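Local coordinates for protein 16S rRNA (guanine(1405)-N(7))-methyltransferase (Klebsiella pneumoniae, PDB 6PI9) that probably methylates the N7 position of guanine 1405 in 16S rRNA, using S-adenosyl-L-methionine, and so confers resistance to various aminoglycosides, at residues A206-T217 with T248-R259; G195-S203 with W232-L241. One frame throughout, in Å; residues are numbered along the deposited sequence. Where two conformers were deposited one is given.

Contact 1: A206-T217 with T248-R259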
loop_
_atom_site.group_PDB
_atom_site.type_symbol
_atom_site.label_atom_id
_atom_site.label_comp_id
_atom_site.label_asym_id
_atom_site.label_seq_id
_atom_site.Cartn_x
_atom_site.Cartn_y
_atom_site.Cartn_z
ATOM N N ALA A 206 -23.747 -17.299 -4.246
ATOM C CA ALA A 206 -22.873 -18.468 -4.273
ATOM C C ALA A 206 -22.916 -19.098 -2.881
ATOM O O ALA A 206 -22.851 -18.370 -1.865
ATOM C CB ALA A 206 -21.427 -18.118 -4.654
ATOM N N PRO A 207 -23.007 -20.423 -2.792
ATOM C CA PRO A 207 -23.116 -21.052 -1.471
ATOM C C PRO A 207 -21.811 -21.125 -0.703
ATOM O O PRO A 207 -21.853 -21.381 0.514
ATOM C CB PRO A 207 -23.621 -22.457 -1.803
ATOM C CG PRO A 207 -23.119 -22.717 -3.168
ATOM C CD PRO A 207 -23.184 -21.402 -3.883
ATOM N N ARG A 208 -20.655 -20.952 -1.357
ATOM C CA ARG A 208 -19.375 -21.043 -0.659
ATOM C C ARG A 208 -18.603 -19.789 -0.990
ATOM O O ARG A 208 -18.619 -19.355 -2.139
ATOM C CB ARG A 208 -18.569 -22.280 -1.073
ATOM C CG ARG A 208 -19.100 -23.566 -0.411
ATOM C CD ARG A 208 -18.720 -24.822 -1.152
ATOM N NE ARG A 208 -18.605 -26.021 -0.293
ATOM C CZ ARG A 208 -19.577 -26.524 0.470
ATOM N NH1 ARG A 208 -20.763 -25.909 0.556
ATOM N NH2 ARG A 208 -19.361 -27.640 1.175
ATOM N N LEU A 209 -17.932 -19.207 0.011
ATOM C CA LEU A 209 -17.162 -17.984 -0.151
ATOM C C LEU A 209 -15.772 -18.232 0.410
ATOM O O LEU A 209 -15.627 -18.922 1.423
ATOM C CB LEU A 209 -17.774 -16.790 0.602
ATOM C CG LEU A 209 -19.264 -16.572 0.359
ATOM C CD1 LEU A 209 -19.683 -15.384 1.190
ATOM C CD2 LEU A 209 -19.596 -16.303 -1.133
ATOM N N VAL A 210 -14.760 -17.676 -0.243
ATOM C CA VAL A 210 -13.391 -17.651 0.288
ATOM C C VAL A 210 -13.078 -16.209 0.564
ATOM O O VAL A 210 -13.051 -15.400 -0.367
ATOM C CB VAL A 210 -12.379 -18.240 -0.709
ATOM C CG1 VAL A 210 -10.944 -18.157 -0.124
ATOM C CG2 VAL A 210 -12.771 -19.682 -1.034
ATOM N N VAL A 211 -12.855 -15.860 1.831
ATOM C CA VAL A 211 -12.667 -14.454 2.224
ATOM C C VAL A 211 -11.297 -14.350 2.854
ATOM O O VAL A 211 -10.971 -15.157 3.733
ATOM C CB VAL A 211 -13.741 -14.003 3.239
ATOM C CG1 VAL A 211 -13.470 -12.545 3.745
ATOM C CG2 VAL A 211 -15.183 -14.197 2.664
ATOM N N THR A 212 -10.450 -13.441 2.368
ATOM C CA THR A 212 -9.107 -13.394 2.926
ATOM C C THR A 212 -8.691 -11.985 3.315
ATOM O O THR A 212 -9.193 -10.979 2.800
ATOM C CB THR A 212 -8.041 -13.948 1.988
ATOM O OG1 THR A 212 -7.755 -12.957 0.994
ATOM C CG2 THR A 212 -8.525 -15.243 1.357
ATOM N N PHE A 213 -7.682 -11.932 4.199
ATOM C CA PHE A 213 -7.186 -10.636 4.674
ATOM C C PHE A 213 -5.664 -10.659 4.668
ATOM O O PHE A 213 -5.064 -11.691 4.943
ATOM C CB PHE A 213 -7.635 -10.365 6.138
ATOM C CG PHE A 213 -9.127 -10.310 6.293
ATOM C CD1 PHE A 213 -9.793 -9.091 6.178
ATOM C CD2 PHE A 213 -9.868 -11.481 6.547
ATOM C CE1 PHE A 213 -11.206 -9.036 6.317
ATOM C CE2 PHE A 213 -11.281 -11.447 6.675
ATOM C CZ PHE A 213 -11.957 -10.205 6.565
ATOM N N PRO A 214 -5.028 -9.539 4.384
ATOM C CA PRO A 214 -3.568 -9.508 4.495
ATOM C C PRO A 214 -3.162 -9.450 5.961
ATOM O O PRO A 214 -3.784 -8.761 6.772
ATOM C CB PRO A 214 -3.179 -8.226 3.753
ATOM C CG PRO A 214 -4.441 -7.314 3.926
ATOM C CD PRO A 214 -5.639 -8.245 4.015
ATOM N N THR A 215 -2.158 -10.210 6.315
ATOM C CA THR A 215 -1.558 -10.082 7.636
ATOM C C THR A 215 -0.272 -9.315 7.380
ATOM O O THR A 215 0.715 -9.877 6.896
ATOM C CB THR A 215 -1.302 -11.434 8.296
ATOM O OG1 THR A 215 -0.098 -11.992 7.749
ATOM C CG2 THR A 215 -2.475 -12.401 8.074
ATOM N N ARG A 216 -0.289 -8.022 7.673
ATOM C CA ARG A 216 0.821 -7.179 7.260
ATOM C C ARG A 216 2.050 -7.347 8.154
ATOM O O ARG A 216 2.729 -6.363 8.468
ATOM C CB ARG A 216 0.350 -5.726 7.207
ATOM C CG ARG A 216 -0.031 -5.298 5.793
ATOM C CD ARG A 216 -0.758 -3.976 5.765
ATOM N NE ARG A 216 -1.962 -4.026 4.940
ATOM C CZ ARG A 216 -3.190 -4.211 5.413
ATOM N NH1 ARG A 216 -3.381 -4.386 6.713
ATOM N NH2 ARG A 216 -4.224 -4.223 4.582
ATOM N N THR A 217 2.355 -8.591 8.544
ATOM C CA THR A 217 3.537 -8.911 9.337
ATOM C C THR A 217 4.720 -9.190 8.421
ATOM O O THR A 217 4.569 -9.712 7.313
ATOM C CB THR A 217 3.306 -10.123 10.247
ATOM O OG1 THR A 217 2.925 -11.268 9.457
ATOM C CG2 THR A 217 2.221 -9.817 11.305
ATOM N N THR A 248 -3.895 -19.549 7.960
ATOM C CA THR A 248 -3.058 -18.506 7.360
ATOM C C THR A 248 -1.961 -19.086 6.463
ATOM O O THR A 248 -1.175 -19.918 6.912
ATOM C CB THR A 248 -2.439 -17.638 8.457
ATOM O OG1 THR A 248 -3.499 -16.991 9.176
ATOM C CG2 THR A 248 -1.520 -16.562 7.877
ATOM N N VAL A 249 -1.886 -18.594 5.217
ATOM C CA VAL A 249 -0.966 -19.056 4.154
ATOM C C VAL A 249 -0.231 -17.830 3.619
ATOM O O VAL A 249 -0.855 -16.976 2.979
ATOM C CB VAL A 249 -1.719 -19.726 2.988
ATOM C CG1 VAL A 249 -0.734 -20.414 2.036
ATOM C CG2 VAL A 249 -2.838 -20.654 3.467
ATOM N N SER A 250 1.066 -17.722 3.882
ATOM C CA SER A 250 1.914 -16.721 3.216
ATOM C C SER A 250 1.404 -15.280 3.423
ATOM O O SER A 250 1.235 -14.492 2.480
ATOM C CB SER A 250 2.052 -17.067 1.729
ATOM O OG SER A 250 2.724 -16.046 1.015
ATOM N N ASP A 251 1.182 -14.939 4.694
ATOM C CA ASP A 251 0.699 -13.629 5.155
ATOM C C ASP A 251 -0.681 -13.306 4.600
ATOM O O ASP A 251 -0.992 -12.131 4.361
ATOM C CB ASP A 251 1.682 -12.491 4.834
ATOM C CG ASP A 251 2.949 -12.507 5.752
ATOM O OD1 ASP A 251 4.054 -12.492 5.172
ATOM O OD2 ASP A 251 2.842 -12.503 7.027
ATOM N N GLU A 252 -1.500 -14.341 4.367
ATOM C CA GLU A 252 -2.904 -14.162 4.005
ATOM C C GLU A 252 -3.735 -14.975 4.988
ATOM O O GLU A 252 -3.563 -16.188 5.065
ATOM C CB GLU A 252 -3.148 -14.629 2.543
ATOM C CG GLU A 252 -4.573 -14.362 2.055
ATOM C CD GLU A 252 -4.695 -14.532 0.550
ATOM O OE1 GLU A 252 -3.864 -15.241 -0.031
ATOM O OE2 GLU A 252 -5.592 -13.928 -0.061
ATOM N N LEU A 253 -4.623 -14.309 5.733
ATOM C CA LEU A 253 -5.586 -15.005 6.592
ATOM C C LEU A 253 -6.789 -15.410 5.750
ATOM O O LEU A 253 -7.452 -14.537 5.174
ATOM C CB LEU A 253 -6.044 -14.081 7.720
ATOM C CG LEU A 253 -7.269 -14.515 8.575
ATOM C CD1 LEU A 253 -7.005 -15.803 9.358
ATOM C CD2 LEU A 253 -7.617 -13.321 9.486
ATOM N N VAL A 254 -7.092 -16.713 5.709
ATOM C CA VAL A 254 -8.079 -17.269 4.773
ATOM C C VAL A 254 -9.232 -17.868 5.580
ATOM O O VAL A 254 -8.998 -18.629 6.500
ATOM C CB VAL A 254 -7.468 -18.370 3.876
ATOM C CG1 VAL A 254 -8.557 -18.903 2.857
ATOM C CG2 VAL A 254 -6.212 -17.872 3.147
ATOM N N TYR A 255 -10.461 -17.524 5.209
ATOM C CA TYR A 255 -11.693 -18.074 5.772
ATOM C C TYR A 255 -12.460 -18.820 4.687
ATOM O O TYR A 255 -12.692 -18.273 3.607
ATOM C CB TYR A 255 -12.633 -16.963 6.248
ATOM C CG TYR A 255 -12.203 -16.322 7.545
ATOM C CD1 TYR A 255 -12.615 -16.828 8.762
ATOM C CD2 TYR A 255 -11.391 -15.192 7.539
ATOM C CE1 TYR A 255 -12.211 -16.206 9.965
ATOM C CE2 TYR A 255 -10.990 -14.595 8.730
ATOM C CZ TYR A 255 -11.395 -15.091 9.902
ATOM O OH TYR A 255 -10.995 -14.465 11.081
ATOM N N LEU A 256 -12.893 -20.043 4.989
ATOM C CA LEU A 256 -13.808 -20.774 4.116
ATOM C C LEU A 256 -15.197 -20.654 4.733
ATOM O O LEU A 256 -15.403 -21.064 5.881
ATOM C CB LEU A 256 -13.375 -22.246 4.015
ATOM C CG LEU A 256 -11.911 -22.502 3.611
ATOM C CD1 LEU A 256 -11.612 -24.030 3.478
ATOM C CD2 LEU A 256 -11.560 -21.752 2.320
ATOM N N VAL A 257 -16.138 -20.123 3.984
ATOM C CA VAL A 257 -17.402 -19.653 4.521
ATOM C C VAL A 257 -18.526 -20.343 3.770
ATOM O O VAL A 257 -18.517 -20.386 2.537
ATOM C CB VAL A 257 -17.513 -18.131 4.374
ATOM C CG1 VAL A 257 -18.863 -17.631 4.844
ATOM C CG2 VAL A 257 -16.346 -17.471 5.109
ATOM N N GLU A 258 -19.520 -20.808 4.512
ATOM C CA GLU A 258 -20.599 -21.603 3.945
ATOM C C GLU A 258 -21.936 -20.951 4.239
ATOM O O GLU A 258 -22.136 -20.344 5.297
ATOM C CB GLU A 258 -20.565 -23.006 4.504
ATOM C CG GLU A 258 -20.850 -24.049 3.509
ATOM C CD GLU A 258 -20.711 -25.424 4.113
ATOM O OE1 GLU A 258 -20.765 -25.532 5.367
ATOM O OE2 GLU A 258 -20.570 -26.378 3.326
ATOM N N ARG A 259 -22.834 -21.013 3.276
ATOM C CA ARG A 259 -24.139 -20.411 3.469
ATOM C C ARG A 259 -24.987 -21.380 4.278
ATOM O O ARG A 259 -25.163 -22.530 3.883
ATOM C CB ARG A 259 -24.784 -20.071 2.126
ATOM C CG ARG A 259 -25.802 -18.941 2.230
ATOM C CD ARG A 259 -26.011 -18.204 0.904
ATOM N NE ARG A 259 -24.915 -17.296 0.542
ATOM C CZ ARG A 259 -24.937 -15.972 0.727
ATOM N NH1 ARG A 259 -25.993 -15.375 1.274
ATOM N NH2 ARG A 259 -23.919 -15.233 0.347
HETATM O O HOH W 1 -23.265 -23.241 1.924
#
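T212 OG1 donates to E252 OE2 at 2.6 Å, meeting the anti lone pair of the carboxylate. T212 holds this hydroxyl between its backbone N and carbonyl carbon (chi1 78°), from where it also hydrogen-bonds the backbone N of K184. The short threonine leaves room for the extended glutamate, whose OE1 makes a salt bridge to R96, a residue that binds S-adenosyl-L-homocysteine; E252 is thus a second-shell neighbour of that ligand. On the same face, V254 CG1 meets V210 CG1 at 3.9 Å, and at the far end R208 NH2 bridges to E258 OE2 at 2.8 Å, an oxygen shared with R244. On the opposite face, F213 CE2 lies 3.8 Å from Y255 CE2, and beta-branched V211 and V257 suit the extended backbone. Beyond the strand, T217 OG1 donates to D251 OD2 at 2.7 Å.

Between the two faces, the backbones pair antiparallel through L209–V257, V211–Y255 and F213–L253, all hydrogen-bonded pairs. Strand 252-259 is the antiparallel last strand of a Rossmann-like methyltransferase sheet, inserted between 208-214 and 241-248. Strand 179-183 flanks 208-214 on its other edge; helix 225-236 covers the F213 and Y255 face, helix 100-111 the E252 and L256 face.

Contact 2: G195-S203 with W232-L241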
loop_
_atom_site.group_PDB
_atom_site.type_symbol
_atom_site.label_atom_id
_atom_site.label_comp_id
_atom_site.label_asym_id
_atom_site.label_seq_id
_atom_site.Cartn_x
_atom_site.Cartn_y
_atom_site.Cartn_z
ATOM N N GLY A 195 -20.547 -0.659 6.138
ATOM C CA GLY A 195 -21.620 -1.602 5.946
ATOM C C GLY A 195 -21.561 -2.372 4.642
ATOM O O GLY A 195 -22.349 -3.323 4.464
ATOM N N ARG A 196 -20.651 -1.993 3.725
ATOM C CA ARG A 196 -20.713 -2.542 2.376
ATOM C C ARG A 196 -20.226 -3.983 2.352
ATOM O O ARG A 196 -20.751 -4.804 1.579
ATOM C CB ARG A 196 -19.886 -1.671 1.413
ATOM C CG ARG A 196 -20.029 -2.079 -0.085
ATOM C CD ARG A 196 -21.490 -1.947 -0.522
ATOM N NE ARG A 196 -21.666 -2.367 -1.910
ATOM C CZ ARG A 196 -22.825 -2.367 -2.551
ATOM N NH1 ARG A 196 -23.946 -1.989 -1.943
ATOM N NH2 ARG A 196 -22.873 -2.763 -3.815
ATOM N N ALA A 197 -19.256 -4.323 3.206
ATOM C CA ALA A 197 -18.812 -5.719 3.285
ATOM C C ALA A 197 -19.961 -6.639 3.668
ATOM O O ALA A 197 -20.201 -7.673 3.017
ATOM C CB ALA A 197 -17.671 -5.837 4.304
ATOM N N ALA A 198 -20.682 -6.294 4.738
ATOM C CA ALA A 198 -21.784 -7.158 5.159
ATOM C C ALA A 198 -22.884 -7.206 4.104
ATOM O O ALA A 198 -23.569 -8.235 3.948
ATOM C CB ALA A 198 -22.335 -6.651 6.507
ATOM N N GLU A 199 -23.104 -6.102 3.388
ATOM C CA GLU A 199 -24.177 -6.103 2.391
ATOM C C GLU A 199 -23.795 -7.005 1.216
ATOM O O GLU A 199 -24.624 -7.760 0.702
ATOM C CB GLU A 199 -24.420 -4.673 1.936
ATOM C CG GLU A 199 -25.517 -4.516 0.968
ATOM C CD GLU A 199 -25.813 -3.044 0.709
ATOM O OE1 GLU A 199 -26.904 -2.793 0.129
ATOM O OE2 GLU A 199 -24.957 -2.152 1.080
ATOM N N LEU A 200 -22.526 -6.958 0.815
ATOM C CA LEU A 200 -22.035 -7.814 -0.252
ATOM C C LEU A 200 -22.092 -9.288 0.142
ATOM O O LEU A 200 -22.600 -10.118 -0.616
ATOM C CB LEU A 200 -20.611 -7.408 -0.615
ATOM C CG LEU A 200 -19.877 -8.235 -1.673
ATOM C CD1 LEU A 200 -20.666 -8.168 -2.984
ATOM C CD2 LEU A 200 -18.427 -7.652 -1.900
ATOM N N LEU A 201 -21.556 -9.639 1.321
ATOM C CA LEU A 201 -21.578 -11.045 1.740
ATOM C C LEU A 201 -22.997 -11.599 1.796
ATOM O O LEU A 201 -23.247 -12.745 1.389
ATOM C CB LEU A 201 -20.901 -11.172 3.117
ATOM C CG LEU A 201 -19.402 -10.898 3.211
ATOM C CD1 LEU A 201 -19.040 -10.674 4.663
ATOM C CD2 LEU A 201 -18.531 -12.051 2.668
ATOM N N ALA A 202 -23.950 -10.814 2.311
ATOM C CA ALA A 202 -25.313 -11.325 2.477
ATOM C C ALA A 202 -26.059 -11.513 1.155
ATOM O O ALA A 202 -27.082 -12.213 1.131
ATOM C CB ALA A 202 -26.126 -10.387 3.375
ATOM N N SER A 203 -25.595 -10.908 0.065
ATOM C CA SER A 203 -26.355 -10.895 -1.182
ATOM C C SER A 203 -25.755 -11.727 -2.313
ATOM O O SER A 203 -26.463 -11.981 -3.312
ATOM C CB SER A 203 -26.521 -9.451 -1.691
ATOM O OG SER A 203 -27.273 -8.653 -0.789
ATOM N N TRP A 232 -13.035 -8.290 13.483
ATOM C CA TRP A 232 -13.971 -7.495 12.713
ATOM C C TRP A 232 -14.820 -8.394 11.844
ATOM O O TRP A 232 -16.062 -8.267 11.797
ATOM C CB TRP A 232 -13.199 -6.492 11.836
ATOM C CG TRP A 232 -14.075 -5.758 10.864
ATOM C CD1 TRP A 232 -14.829 -4.615 11.125
ATOM C CD2 TRP A 232 -14.309 -6.091 9.495
ATOM N NE1 TRP A 232 -15.511 -4.258 9.995
ATOM C CE2 TRP A 232 -15.193 -5.117 8.973
ATOM C CE3 TRP A 232 -13.821 -7.096 8.640
ATOM C CZ2 TRP A 232 -15.635 -5.147 7.684
ATOM C CZ3 TRP A 232 -14.244 -7.101 7.305
ATOM C CH2 TRP A 232 -15.149 -6.138 6.849
ATOM N N PHE A 233 -14.163 -9.321 11.159
ATOM C CA PHE A 233 -14.910 -10.236 10.310
ATOM C C PHE A 233 -15.941 -11.019 11.124
ATOM O O PHE A 233 -17.107 -11.162 10.711
ATOM C CB PHE A 233 -13.937 -11.179 9.587
ATOM C CG PHE A 233 -14.617 -12.082 8.572
ATOM C CD1 PHE A 233 -15.316 -11.533 7.522
ATOM C CD2 PHE A 233 -14.528 -13.464 8.680
ATOM C CE1 PHE A 233 -15.920 -12.348 6.564
ATOM C CE2 PHE A 233 -15.147 -14.298 7.705
ATOM C CZ PHE A 233 -15.826 -13.704 6.654
ATOM N N GLU A 234 -15.554 -11.527 12.286
ATOM C CA GLU A 234 -16.526 -12.345 13.008
ATOM C C GLU A 234 -17.699 -11.494 13.460
ATOM O O GLU A 234 -18.823 -11.998 13.575
ATOM C CB GLU A 234 -15.868 -13.045 14.187
ATOM C CG GLU A 234 -14.530 -13.677 13.833
ATOM C CD GLU A 234 -14.553 -15.094 13.257
ATOM O OE1 GLU A 234 -13.484 -15.750 13.357
ATOM O OE2 GLU A 234 -15.590 -15.544 12.712
ATOM N N ARG A 235 -17.481 -10.196 13.622
ATOM C CA ARG A 235 -18.543 -9.323 14.078
ATOM C C ARG A 235 -19.470 -8.935 12.927
ATOM O O ARG A 235 -20.686 -8.841 13.110
ATOM C CB ARG A 235 -17.935 -8.082 14.728
ATOM C CG ARG A 235 -18.944 -7.028 15.046
ATOM C CD ARG A 235 -18.389 -5.979 15.982
ATOM N NE ARG A 235 -17.289 -5.207 15.408
ATOM C CZ ARG A 235 -17.458 -4.192 14.561
ATOM N NH1 ARG A 235 -18.687 -3.863 14.159
ATOM N NH2 ARG A 235 -16.407 -3.512 14.100
ATOM N N ILE A 236 -18.945 -8.744 11.727
ATOM C CA ILE A 236 -19.832 -8.277 10.644
ATOM C C ILE A 236 -20.405 -9.437 9.847
ATOM O O ILE A 236 -21.327 -9.232 9.042
ATOM C CB ILE A 236 -19.140 -7.293 9.694
ATOM C CG1 ILE A 236 -17.999 -7.965 8.925
ATOM C CG2 ILE A 236 -18.618 -6.048 10.479
ATOM C CD1 ILE A 236 -18.292 -8.324 7.468
ATOM N N LEU A 237 -19.894 -10.646 10.024
ATOM C CA LEU A 237 -20.373 -11.733 9.173
ATOM C C LEU A 237 -21.893 -11.898 9.320
ATOM O O LEU A 237 -22.374 -12.129 10.429
ATOM C CB LEU A 237 -19.681 -13.049 9.539
ATOM C CG LEU A 237 -20.090 -14.248 8.671
ATOM C CD1 LEU A 237 -19.558 -14.026 7.262
ATOM C CD2 LEU A 237 -19.518 -15.527 9.267
ATOM N N PRO A 238 -22.669 -11.841 8.234
ATOM C CA PRO A 238 -24.127 -12.076 8.345
ATOM C C PRO A 238 -24.471 -13.418 8.981
ATOM O O PRO A 238 -23.784 -14.419 8.776
ATOM C CB PRO A 238 -24.601 -12.027 6.890
ATOM C CG PRO A 238 -23.572 -11.202 6.171
ATOM C CD PRO A 238 -22.258 -11.532 6.860
ATOM N N ASP A 239 -25.582 -13.445 9.730
ATOM C CA ASP A 239 -25.951 -14.667 10.446
ATOM C C ASP A 239 -26.312 -15.813 9.509
ATOM O O ASP A 239 -26.331 -16.975 9.946
ATOM C CB ASP A 239 -27.144 -14.438 11.391
ATOM C CG ASP A 239 -26.853 -13.427 12.488
ATOM O OD1 ASP A 239 -25.663 -13.214 12.841
ATOM O OD2 ASP A 239 -27.836 -12.869 13.026
ATOM N N THR A 240 -26.643 -15.511 8.251
ATOM C CA THR A 240 -26.938 -16.551 7.279
ATOM C C THR A 240 -25.690 -17.295 6.822
ATOM O O THR A 240 -25.821 -18.274 6.090
ATOM C CB THR A 240 -27.641 -15.953 6.061
ATOM O OG1 THR A 240 -26.880 -14.840 5.574
ATOM C CG2 THR A 240 -29.035 -15.495 6.420
ATOM N N LEU A 241 -24.492 -16.854 7.228
ATOM C CA LEU A 241 -23.236 -17.450 6.805
ATOM C C LEU A 241 -22.531 -18.050 8.011
ATOM O O LEU A 241 -22.739 -17.617 9.148
ATOM C CB LEU A 241 -22.338 -16.403 6.150
ATOM C CG LEU A 241 -22.976 -15.749 4.911
ATOM C CD1 LEU A 241 -22.000 -14.749 4.268
ATOM C CD2 LEU A 241 -23.303 -16.843 3.959
#
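L201 lays its CD1 methyl against the end of I236, 3.7 Å from I236 CD1, the two side chains crossing at about a right angle. The contact belongs to the helical layer on one side of the Rossmann-like methyltransferase sheet: helix 196-203 precedes strand 208-214, helix 225-236 follows it, and their short segments are inclined at 60°. No hydrogen bond joins them, so the fit rests on apolar surfaces.

L201 makes the most contacts. Its CG stands anti to the carbonyl carbon (chi1 -67°), and the branched end reaches F233 CE1 at 4.0 Å as well as the P238 ring. A leucine suits this place because one methyl can touch several partners where helix 225-236 gives way to the following turn. I236 answers from an unusual pose, with CG1 between its backbone N and carbonyl carbon (chi1 65°); this lets CD1 touch both L201 and A197, while CG1 lies over one face of the W232 indole, offset toward the rim.

The alanines bring the backbone of helix 196-203 near at particular points. A197 CB meets the rim of the indole near its plane, 3.6 Å from W232 CH2, and A198 CB faces I236 O. Past the helix, P238 presents its ring to the 198-202 side, with CG 3.9 Å from A202 CB; as a proline it has no N-H to leave unpaired against this apolar surface, and it starts the type I turn that brings the chain to L241.

Toward the sheet, L201 packs on L209 and F233 on V211; W232 also packs on V223 of the second subunit. At the end of the turn, L241 CD1 lies 3.9 Å from L201 CB and 3.7 Å from L201 O.

From the N terminus, helix 196-203 comes first and runs on into strand 208-214; helix 225-236 with its turn follows, and the chain then passes through strand 241-248 to strand 252-259. Contact 2 closes the loop from 203 to 232, within which strand 208-214 lies. Contact 1 closes the one from 217 to 248, which contains 232-241. The two loops therefore cross rather than nest. Contact 2 ties together helices of the layer over the sheet, and contact 1 joins neighbouring strands within it. They meet directly where R259 NH2 lies 2.8 Å from L201 O, a probable hydrogen bond, and where Y255 packs on F233.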